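Local coordinates for giardin subunit alpha-1 (Giardia intestinalis, PDB 4EVF), which is an annexin that binds phosphatidylserine in a calcium-dependent way and, like other giardins, is thought to help the parasite attach to the intestinal mucosa, at residues A[232-245]-A[266-280]. Residues are numbered along the deposited sequence; the frame is centred on the assembly and turned at random.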
ATOM      1  N   ALA A 232      -8.367   1.815   1.705  1.00 17.61           N
ATOM      2  CA  ALA A 232      -9.461   2.791   1.789  1.00 17.48           C
ATOM      3  C   ALA A 232      -9.008   4.059   2.523  1.00 19.40           C
ATOM      4  O   ALA A 232      -9.218   5.178   2.049  1.00 18.08           O
ATOM      5  CB  ALA A 232     -10.642   2.194   2.491  1.00 21.28           C
ATOM      6  N   TYR A 233      -8.406   3.856   3.691  1.00 18.79           N
ATOM      7  CA  TYR A 233      -7.897   4.940   4.527  1.00 17.33           C
ATOM      8  C   TYR A 233      -6.812   5.789   3.850  1.00 20.84           C
ATOM      9  O   TYR A 233      -6.821   7.022   3.910  1.00 16.66           O
ATOM     10  CB  TYR A 233      -7.354   4.358   5.836  1.00 18.78           C
ATOM     11  CG  TYR A 233      -6.647   5.385   6.704  1.00 20.75           C
ATOM     12  CD1 TYR A 233      -7.351   6.453   7.257  1.00 23.13           C
ATOM     13  CD2 TYR A 233      -5.288   5.286   6.975  1.00 20.06           C
ATOM     14  CE1 TYR A 233      -6.723   7.394   8.048  1.00 21.82           C
ATOM     15  CE2 TYR A 233      -4.644   6.236   7.775  1.00 20.52           C
ATOM     16  CZ  TYR A 233      -5.374   7.287   8.304  1.00 21.30           C
ATOM     17  OH  TYR A 233      -4.763   8.244   9.099  1.00 20.93           O
ATOM     18  N   LEU A 234      -5.845   5.121   3.236  1.00 20.18           N
ATOM     19  CA  LEU A 234      -4.787   5.834   2.558  1.00 18.63           C
ATOM     20  C   LEU A 234      -5.318   6.517   1.292  1.00 18.70           C
ATOM     21  O   LEU A 234      -4.865   7.591   0.933  1.00 18.76           O
ATOM     22  CB  LEU A 234      -3.619   4.884   2.250  1.00 24.45           C
ATOM     23  CG  LEU A 234      -2.739   4.356   3.402  1.00 27.74           C
ATOM     24  CD1 LEU A 234      -1.676   3.329   2.983  1.00 22.21           C
ATOM     25  CD2 LEU A 234      -2.118   5.476   4.229  1.00 18.91           C
ATOM     26  N   ILE A 235      -6.371   6.119   0.708  1.00 16.60           N
ATOM     27  CA  ILE A 235      -6.944   6.836  -0.443  1.00 15.31           C
ATOM     28  C   ILE A 235      -7.698   8.065   0.021  1.00 20.25           C
ATOM     29  O   ILE A 235      -7.611   9.128  -0.592  1.00 20.76           O
ATOM     30  CB  ILE A 235      -7.867   5.926  -1.267  1.00 18.31           C
ATOM     31  CG1 ILE A 235      -7.017   4.930  -2.057  1.00 17.21           C
ATOM     32  CG2 ILE A 235      -8.757   6.731  -2.208  1.00 17.08           C
ATOM     33  CD1 ILE A 235      -7.850   3.855  -2.741  1.00 18.49           C
ATOM     34  N   ASN A 236      -8.410   7.921   1.130  1.00 16.51           N
ATOM     35  CA  ASN A 236      -9.090   9.058   1.730  1.00 24.11           C
ATOM     36  C   ASN A 236      -8.087  10.158   2.157  1.00 21.55           C
ATOM     37  O   ASN A 236      -8.315  11.346   1.914  1.00 22.03           O
ATOM     38  CB  ASN A 236      -9.971   8.580   2.887  1.00 22.03           C
ATOM     39  CG  ASN A 236     -10.766   9.702   3.517  1.00 26.80           C
ATOM     40  OD1 ASN A 236     -10.456  10.140   4.628  1.00 23.45           O
ATOM     41  ND2 ASN A 236     -11.795  10.175   2.813  1.00 23.40           N
ATOM     42  N   CYS A 237      -6.979   9.749   2.774  1.00 21.36           N
ATOM     43  CA  CYS A 237      -5.897  10.661   3.118  1.00 20.99           C
ATOM     44  C   CYS A 237      -5.418  11.410   1.880  1.00 23.66           C
ATOM     45  O   CYS A 237      -5.287  12.634   1.906  1.00 24.25           O
ATOM     46  CB  CYS A 237      -4.718   9.921   3.769  1.00 20.87           C
ATOM     47  SG  CYS A 237      -5.040   9.152   5.389  1.00 25.06           S
ATOM     48  N   ALA A 238      -5.159  10.681   0.794  1.00 19.62           N
ATOM     49  CA  ALA A 238      -4.736  11.316  -0.451  1.00 20.20           C
ATOM     50  C   ALA A 238      -5.773  12.311  -0.958  1.00 23.24           C
ATOM     51  O   ALA A 238      -5.427  13.380  -1.465  1.00 25.08           O
ATOM     52  CB  ALA A 238      -4.439  10.253  -1.537  1.00 20.53           C
ATOM     53  N   CYS A 239      -7.046  11.968  -0.847  1.00 20.59           N
ATOM     54  CA  CYS A 239      -8.069  12.901  -1.301  1.00 25.34           C
ATOM     55  C   CYS A 239      -8.015  14.163  -0.444  1.00 28.73           C
ATOM     56  O   CYS A 239      -7.942  15.286  -0.966  1.00 26.56           O
ATOM     57  CB  CYS A 239      -9.453  12.263  -1.256  1.00 26.09           C
ATOM     58  SG  CYS A 239      -9.742  11.040  -2.569  1.00 28.29           S
ATOM     59  N   ASN A 240      -8.023  13.966   0.872  1.00 25.20           N
ATOM     60  CA  ASN A 240      -7.960  15.070   1.831  1.00 27.87           C
ATOM     61  C   ASN A 240      -6.683  15.922   1.788  1.00 29.05           C
ATOM     62  O   ASN A 240      -6.703  17.101   2.145  1.00 31.55           O
ATOM     63  CB  ASN A 240      -8.201  14.543   3.248  1.00 29.16           C
ATOM     64  CG  ASN A 240      -9.564  13.904   3.396  1.00 30.02           C
ATOM     65  OD1 ASN A 240     -10.481  14.192   2.621  1.00 33.91           O
ATOM     66  ND2 ASN A 240      -9.711  13.032   4.391  1.00 30.25           N
ATOM     67  N   ASP A 241      -5.571  15.330   1.372  1.00 25.02           N
ATOM     68  CA  ASP A 241      -4.336  16.083   1.210  1.00 25.60           C
ATOM     69  C   ASP A 241      -4.293  16.746  -0.162  1.00 30.14           C
ATOM     70  O   ASP A 241      -3.255  16.747  -0.831  1.00 31.05           O
ATOM     71  CB  ASP A 241      -3.114  15.178   1.376  1.00 28.70           C
ATOM     72  CG  ASP A 241      -2.966  14.650   2.788  1.00 35.38           C
ATOM     73  OD1 ASP A 241      -3.660  15.160   3.700  1.00 33.38           O
ATOM     74  OD2 ASP A 241      -2.144  13.728   2.987  1.00 30.21           O
ATOM     75  N   LYS A 242      -5.434  17.286  -0.579  1.00 27.44           N
ATOM     76  CA  LYS A 242      -5.550  18.010  -1.841  1.00 29.16           C
ATOM     77  C   LYS A 242      -5.088  17.191  -3.044  1.00 24.87           C
ATOM     78  O   LYS A 242      -4.339  17.686  -3.891  1.00 28.59           O
ATOM     79  CB  LYS A 242      -4.799  19.348  -1.770  1.00 33.27           C
ATOM     80  CG  LYS A 242      -5.317  20.282  -0.681  1.00 33.52           C
ATOM     81  CD  LYS A 242      -4.935  21.733  -0.970  1.00 40.35           C
ATOM     82  CE  LYS A 242      -5.525  22.690   0.060  1.00 45.28           C
ATOM     83  NZ  LYS A 242      -5.151  24.114  -0.226  1.00 46.94           N
ATOM     84  N   GLY A 243      -5.538  15.940  -3.111  1.00 22.73           N
ATOM     85  CA  GLY A 243      -5.257  15.075  -4.245  1.00 23.45           C
ATOM     86  C   GLY A 243      -3.786  14.730  -4.368  1.00 23.78           C
ATOM     87  O   GLY A 243      -3.118  15.130  -5.321  1.00 26.09           O
ATOM     88  N   ASP A 244      -3.280  13.991  -3.388  1.00 20.63           N
ATOM     89  CA  ASP A 244      -1.891  13.563  -3.358  1.00 20.90           C
ATOM     90  C   ASP A 244      -1.626  12.576  -4.490  1.00 25.01           C
ATOM     91  O   ASP A 244      -1.908  11.378  -4.351  1.00 19.49           O
ATOM     92  CB  ASP A 244      -1.601  12.877  -2.017  1.00 20.59           C
ATOM     93  CG  ASP A 244      -0.139  12.543  -1.833  1.00 19.47           C
ATOM     94  OD1 ASP A 244       0.609  12.437  -2.837  1.00 21.29           O
ATOM     95  OD2 ASP A 244       0.272  12.382  -0.669  1.00 20.30           O
ATOM     96  N   GLU A 245      -1.086  13.075  -5.599  1.00 21.61           N
ATOM     97  CA  GLU A 245      -0.776  12.220  -6.745  1.00 26.32           C
ATOM     98  C   GLU A 245       0.302  11.184  -6.435  1.00 22.75           C
ATOM     99  O   GLU A 245       0.222  10.040  -6.892  1.00 21.67           O
ATOM    100  CB  GLU A 245      -0.366  13.055  -7.958  1.00 23.80           C
ATOM    101  CG  GLU A 245      -1.516  13.850  -8.558  1.00 24.38           C
ATOM    102  CD  GLU A 245      -1.236  14.287  -9.997  1.00 29.34           C
ATOM    103  OE1 GLU A 245      -0.050  14.480 -10.351  1.00 28.11           O
ATOM    104  OE2 GLU A 245      -2.208  14.425 -10.769  1.00 30.31           O
ATOM    105  N   TYR A 266     -14.571   1.925   1.812  1.00 23.23           N
ATOM    106  CA  TYR A 266     -14.468   3.380   1.726  1.00 25.74           C
ATOM    107  C   TYR A 266     -15.757   4.079   2.174  1.00 23.03           C
ATOM    108  O   TYR A 266     -15.753   5.276   2.475  1.00 25.65           O
ATOM    109  CB  TYR A 266     -14.108   3.809   0.302  1.00 22.17           C
ATOM    110  CG  TYR A 266     -13.669   5.251   0.219  1.00 25.34           C
ATOM    111  CD1 TYR A 266     -12.329   5.597   0.375  1.00 24.54           C
ATOM    112  CD2 TYR A 266     -14.593   6.272   0.016  1.00 24.01           C
ATOM    113  CE1 TYR A 266     -11.917   6.915   0.318  1.00 24.30           C
ATOM    114  CE2 TYR A 266     -14.186   7.600  -0.046  1.00 23.92           C
ATOM    115  CZ  TYR A 266     -12.851   7.911   0.111  1.00 19.54           C
ATOM    116  OH  TYR A 266     -12.426   9.212   0.047  1.00 23.16           O
ATOM    117  N   LYS A 267     -16.849   3.328   2.218  1.00 27.92           N
ATOM    118  CA  LYS A 267     -18.162   3.891   2.538  1.00 28.87           C
ATOM    119  C   LYS A 267     -18.202   4.614   3.881  1.00 29.25           C
ATOM    120  O   LYS A 267     -19.052   5.483   4.096  1.00 32.87           O
ATOM    121  CB  LYS A 267     -19.244   2.814   2.471  1.00 32.59           C
ATOM    122  CG  LYS A 267     -19.434   2.254   1.080  1.00 36.06           C
ATOM    123  N   ILE A 268     -17.283   4.273   4.779  1.00 27.70           N
ATOM    124  CA  ILE A 268     -17.203   4.978   6.053  1.00 28.85           C
ATOM    125  C   ILE A 268     -16.700   6.419   5.873  1.00 26.70           C
ATOM    126  O   ILE A 268     -16.889   7.259   6.747  1.00 28.98           O
ATOM    127  CB  ILE A 268     -16.317   4.240   7.083  1.00 25.57           C
ATOM    128  CG1 ILE A 268     -14.868   4.192   6.614  1.00 27.56           C
ATOM    129  CG2 ILE A 268     -16.842   2.832   7.329  1.00 34.08           C
ATOM    130  CD1 ILE A 268     -13.960   3.429   7.540  1.00 30.68           C
ATOM    131  N   TYR A 269     -16.064   6.703   4.744  1.00 24.89           N
ATOM    132  CA  TYR A 269     -15.583   8.056   4.475  1.00 25.33           C
ATOM    133  C   TYR A 269     -16.510   8.785   3.511  1.00 27.78           C
ATOM    134  O   TYR A 269     -16.742   9.983   3.642  1.00 22.29           O
ATOM    135  CB  TYR A 269     -14.160   8.027   3.925  1.00 25.32           C
ATOM    136  CG  TYR A 269     -13.232   7.181   4.752  1.00 23.52           C
ATOM    137  CD1 TYR A 269     -12.758   5.970   4.272  1.00 24.63           C
ATOM    138  CD2 TYR A 269     -12.848   7.582   6.026  1.00 24.75           C
ATOM    139  CE1 TYR A 269     -11.919   5.180   5.026  1.00 25.19           C
ATOM    140  CE2 TYR A 269     -12.001   6.800   6.796  1.00 25.41           C
ATOM    141  CZ  TYR A 269     -11.531   5.598   6.286  1.00 24.85           C
ATOM    142  OH  TYR A 269     -10.695   4.806   7.040  1.00 19.85           O
ATOM    143  N   GLY A 270     -17.035   8.046   2.544  1.00 23.79           N
ATOM    144  CA  GLY A 270     -17.988   8.592   1.592  1.00 27.87           C
ATOM    145  C   GLY A 270     -18.083   7.708   0.360  1.00 26.28           C
ATOM    146  O   GLY A 270     -18.099   6.476   0.463  1.00 26.20           O
ATOM    147  N   ASP A 271     -18.136   8.348  -0.803  1.00 27.92           N
ATOM    148  CA  ASP A 271     -18.147   7.656  -2.082  1.00 25.60           C
ATOM    149  C   ASP A 271     -16.788   7.863  -2.717  1.00 25.79           C
ATOM    150  O   ASP A 271     -16.415   8.992  -3.039  1.00 27.07           O
ATOM    151  CB  ASP A 271     -19.228   8.234  -2.993  1.00 26.77           C
ATOM    152  CG  ASP A 271     -19.336   7.492  -4.306  1.00 30.12           C
ATOM    153  OD1 ASP A 271     -19.903   6.378  -4.296  1.00 31.89           O
ATOM    154  OD2 ASP A 271     -18.848   8.007  -5.338  1.00 28.76           O
ATOM    155  N   MET A 272     -16.036   6.780  -2.890  1.00 25.02           N
ATOM    156  CA  MET A 272     -14.672   6.902  -3.378  1.00 23.07           C
ATOM    157  C   MET A 272     -14.603   7.537  -4.761  1.00 24.44           C
ATOM    158  O   MET A 272     -13.786   8.426  -4.996  1.00 23.87           O
ATOM    159  CB  MET A 272     -13.955   5.552  -3.369  1.00 22.55           C
ATOM    160  CG  MET A 272     -12.496   5.654  -3.755  1.00 21.89           C
ATOM    161  SD  MET A 272     -11.686   4.043  -3.791  1.00 39.32           S
ATOM    162  CE  MET A 272     -11.782   3.664  -2.072  1.00 22.10           C
ATOM    163  N   GLY A 273     -15.458   7.085  -5.669  1.00 24.30           N
ATOM    164  CA  GLY A 273     -15.530   7.660  -7.001  1.00 24.04           C
ATOM    165  C   GLY A 273     -15.742   9.167  -6.994  1.00 28.74           C
ATOM    166  O   GLY A 273     -15.017   9.918  -7.662  1.00 24.77           O
ATOM    167  N   THR A 274     -16.739   9.614  -6.237  1.00 25.66           N
ATOM    168  CA  THR A 274     -17.024  11.043  -6.103  1.00 28.41           C
ATOM    169  C   THR A 274     -15.848  11.827  -5.528  1.00 25.16           C
ATOM    170  O   THR A 274     -15.514  12.906  -6.021  1.00 22.50           O
ATOM    171  CB  THR A 274     -18.269  11.276  -5.225  1.00 31.91           C
ATOM    172  OG1 THR A 274     -19.417  10.744  -5.896  1.00 34.05           O
ATOM    173  CG2 THR A 274     -18.478  12.771  -4.954  1.00 31.34           C
ATOM    174  N   ASP A 275     -15.221  11.286  -4.484  1.00 22.00           N
ATOM    175  CA  ASP A 275     -14.081  11.948  -3.850  1.00 24.23           C
ATOM    176  C   ASP A 275     -12.866  12.078  -4.762  1.00 24.91           C
ATOM    177  O   ASP A 275     -12.199  13.116  -4.778  1.00 23.77           O
ATOM    178  CB  ASP A 275     -13.688  11.246  -2.543  1.00 26.86           C
ATOM    179  CG  ASP A 275     -14.712  11.460  -1.440  1.00 27.92           C
ATOM    180  OD1 ASP A 275     -15.651  12.256  -1.655  1.00 25.27           O
ATOM    181  OD2 ASP A 275     -14.582  10.832  -0.366  1.00 32.61           O
ATOM    182  N   ILE A 276     -12.561  11.025  -5.516  1.00 23.13           N
ATOM    183  CA  ILE A 276     -11.448  11.101  -6.453  1.00 21.04           C
ATOM    184  C   ILE A 276     -11.743  12.143  -7.518  1.00 21.84           C
ATOM    185  O   ILE A 276     -10.858  12.888  -7.953  1.00 21.64           O
ATOM    186  CB  ILE A 276     -11.178   9.751  -7.125  1.00 22.56           C
ATOM    187  CG1 ILE A 276     -10.542   8.792  -6.112  1.00 21.46           C
ATOM    188  CG2 ILE A 276     -10.278   9.946  -8.335  1.00 20.49           C
ATOM    189  CD1 ILE A 276     -10.387   7.341  -6.618  1.00 21.21           C
ATOM    190  N   GLU A 277     -13.004  12.186  -7.925  1.00 19.80           N
ATOM    191  CA  GLU A 277     -13.460  13.127  -8.936  1.00 29.52           C
ATOM    192  C   GLU A 277     -13.140  14.552  -8.504  1.00 27.80           C
ATOM    193  O   GLU A 277     -12.589  15.354  -9.263  1.00 27.02           O
ATOM    194  CB  GLU A 277     -14.968  12.966  -9.122  1.00 31.05           C
ATOM    195  CG  GLU A 277     -15.369  12.501 -10.495  1.00 37.79           C
ATOM    196  CD  GLU A 277     -15.197  13.580 -11.533  1.00 39.08           C
ATOM    197  OE1 GLU A 277     -15.393  14.762 -11.182  1.00 42.32           O
ATOM    198  OE2 GLU A 277     -14.861  13.251 -12.690  1.00 43.13           O
ATOM    199  N   ARG A 278     -13.462  14.849  -7.256  1.00 27.52           N
ATOM    200  CA  ARG A 278     -13.289  16.196  -6.736  1.00 26.85           C
ATOM    201  C   ARG A 278     -11.821  16.553  -6.527  1.00 26.60           C
ATOM    202  O   ARG A 278     -11.369  17.633  -6.920  1.00 24.20           O
ATOM    203  CB  ARG A 278     -14.054  16.338  -5.425  1.00 26.81           C
ATOM    204  CG  ARG A 278     -14.025  17.742  -4.858  1.00 31.46           C
ATOM    205  CD  ARG A 278     -14.717  17.806  -3.510  1.00 29.88           C
ATOM    206  NE  ARG A 278     -13.887  17.234  -2.464  1.00 32.35           N
ATOM    207  CZ  ARG A 278     -14.095  16.039  -1.931  1.00 30.94           C
ATOM    208  NH1 ARG A 278     -15.129  15.315  -2.337  1.00 27.22           N
ATOM    209  NH2 ARG A 278     -13.289  15.583  -0.982  1.00 31.91           N
ATOM    210  N   CYS A 279     -11.075  15.631  -5.927  1.00 21.98           N
ATOM    211  CA  CYS A 279      -9.756  15.943  -5.392  1.00 23.33           C
ATOM    212  C   CYS A 279      -8.615  15.875  -6.401  1.00 23.57           C
ATOM    213  O   CYS A 279      -7.575  16.501  -6.203  1.00 21.15           O
ATOM    214  CB  CYS A 279      -9.475  15.050  -4.178  1.00 24.79           C
ATOM    215  SG  CYS A 279     -10.746  15.268  -2.895  1.00 30.42           S
ATOM    216  N   PHE A 280      -8.824  15.134  -7.485  1.00 22.01           N
ATOM    217  CA  PHE A 280      -7.805  14.970  -8.523  1.00 22.82           C
ATOM    218  C   PHE A 280      -8.176  15.662  -9.844  1.00 23.48           C
ATOM    219  O   PHE A 280      -9.352  15.836 -10.145  1.00 21.94           O
ATOM    220  CB  PHE A 280      -7.510  13.473  -8.723  1.00 21.66           C
ATOM    221  CG  PHE A 280      -6.836  12.853  -7.538  1.00 22.47           C
ATOM    222  CD1 PHE A 280      -5.453  12.794  -7.468  1.00 23.68           C
ATOM    223  CD2 PHE A 280      -7.579  12.383  -6.473  1.00 23.86           C
ATOM    224  CE1 PHE A 280      -4.822  12.257  -6.362  1.00 18.67           C
ATOM    225  CE2 PHE A 280      -6.955  11.844  -5.360  1.00 21.53           C
ATOM    226  CZ  PHE A 280      -5.576  11.784  -5.305  1.00 21.51           C
TER
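Within the fourth annexin repeat, an all-helical bundle, helix 227-240 packs beside helix 272-279 and residues 266-271, which lead into it, and N236 touches both tyrosines, Y266 and Y269. The axes of 232-240 and 272-279 approach to 9.6 Å at 30° from parallel.

The polar part of the contact is a short chain of hydrogen bonds. With CG anti to the backbone N (chi1 -177°), N236 reaches across to Y266, and its ND2 donates an almost straight bond, in the amide plane, to Y266 OH at 3.0 Å. That hydroxyl donates in turn to the anti lone pair of D275 OD2, 2.7 Å from Y266 OH, and D275 OD1 pairs with R278. Tyrosine suits this place because its phenol accepts from N236 and donates to D275, which fixes how the hydroxyl is turned. The flat amide of N236 also lies stacked on the Y269 ring, the planes 16° apart, while I268 CG1 backs the opposite face. At the far end of that ring, Y269 OH sits 3.6 Å from Y233 CB. Deeper in, I235 CD1 meets the sulfur of M272 at 4.0 Å, and I235 also touches I251 and W292.

In the last turn of the helix, C239 meets both C279 and F280: its CB is 3.7 Å from C279 SG, and its own sulfur comes to the edge of the F280 ring. Small thiols let the backbones draw close here. The chain then turns at G243, whose positive phi is easily adopted by glycine and where a CB would collide with C279 O. Lacking one, G243 lays its CA over the face of F280, 3.6 Å from the ring centroid in a CH-pi contact.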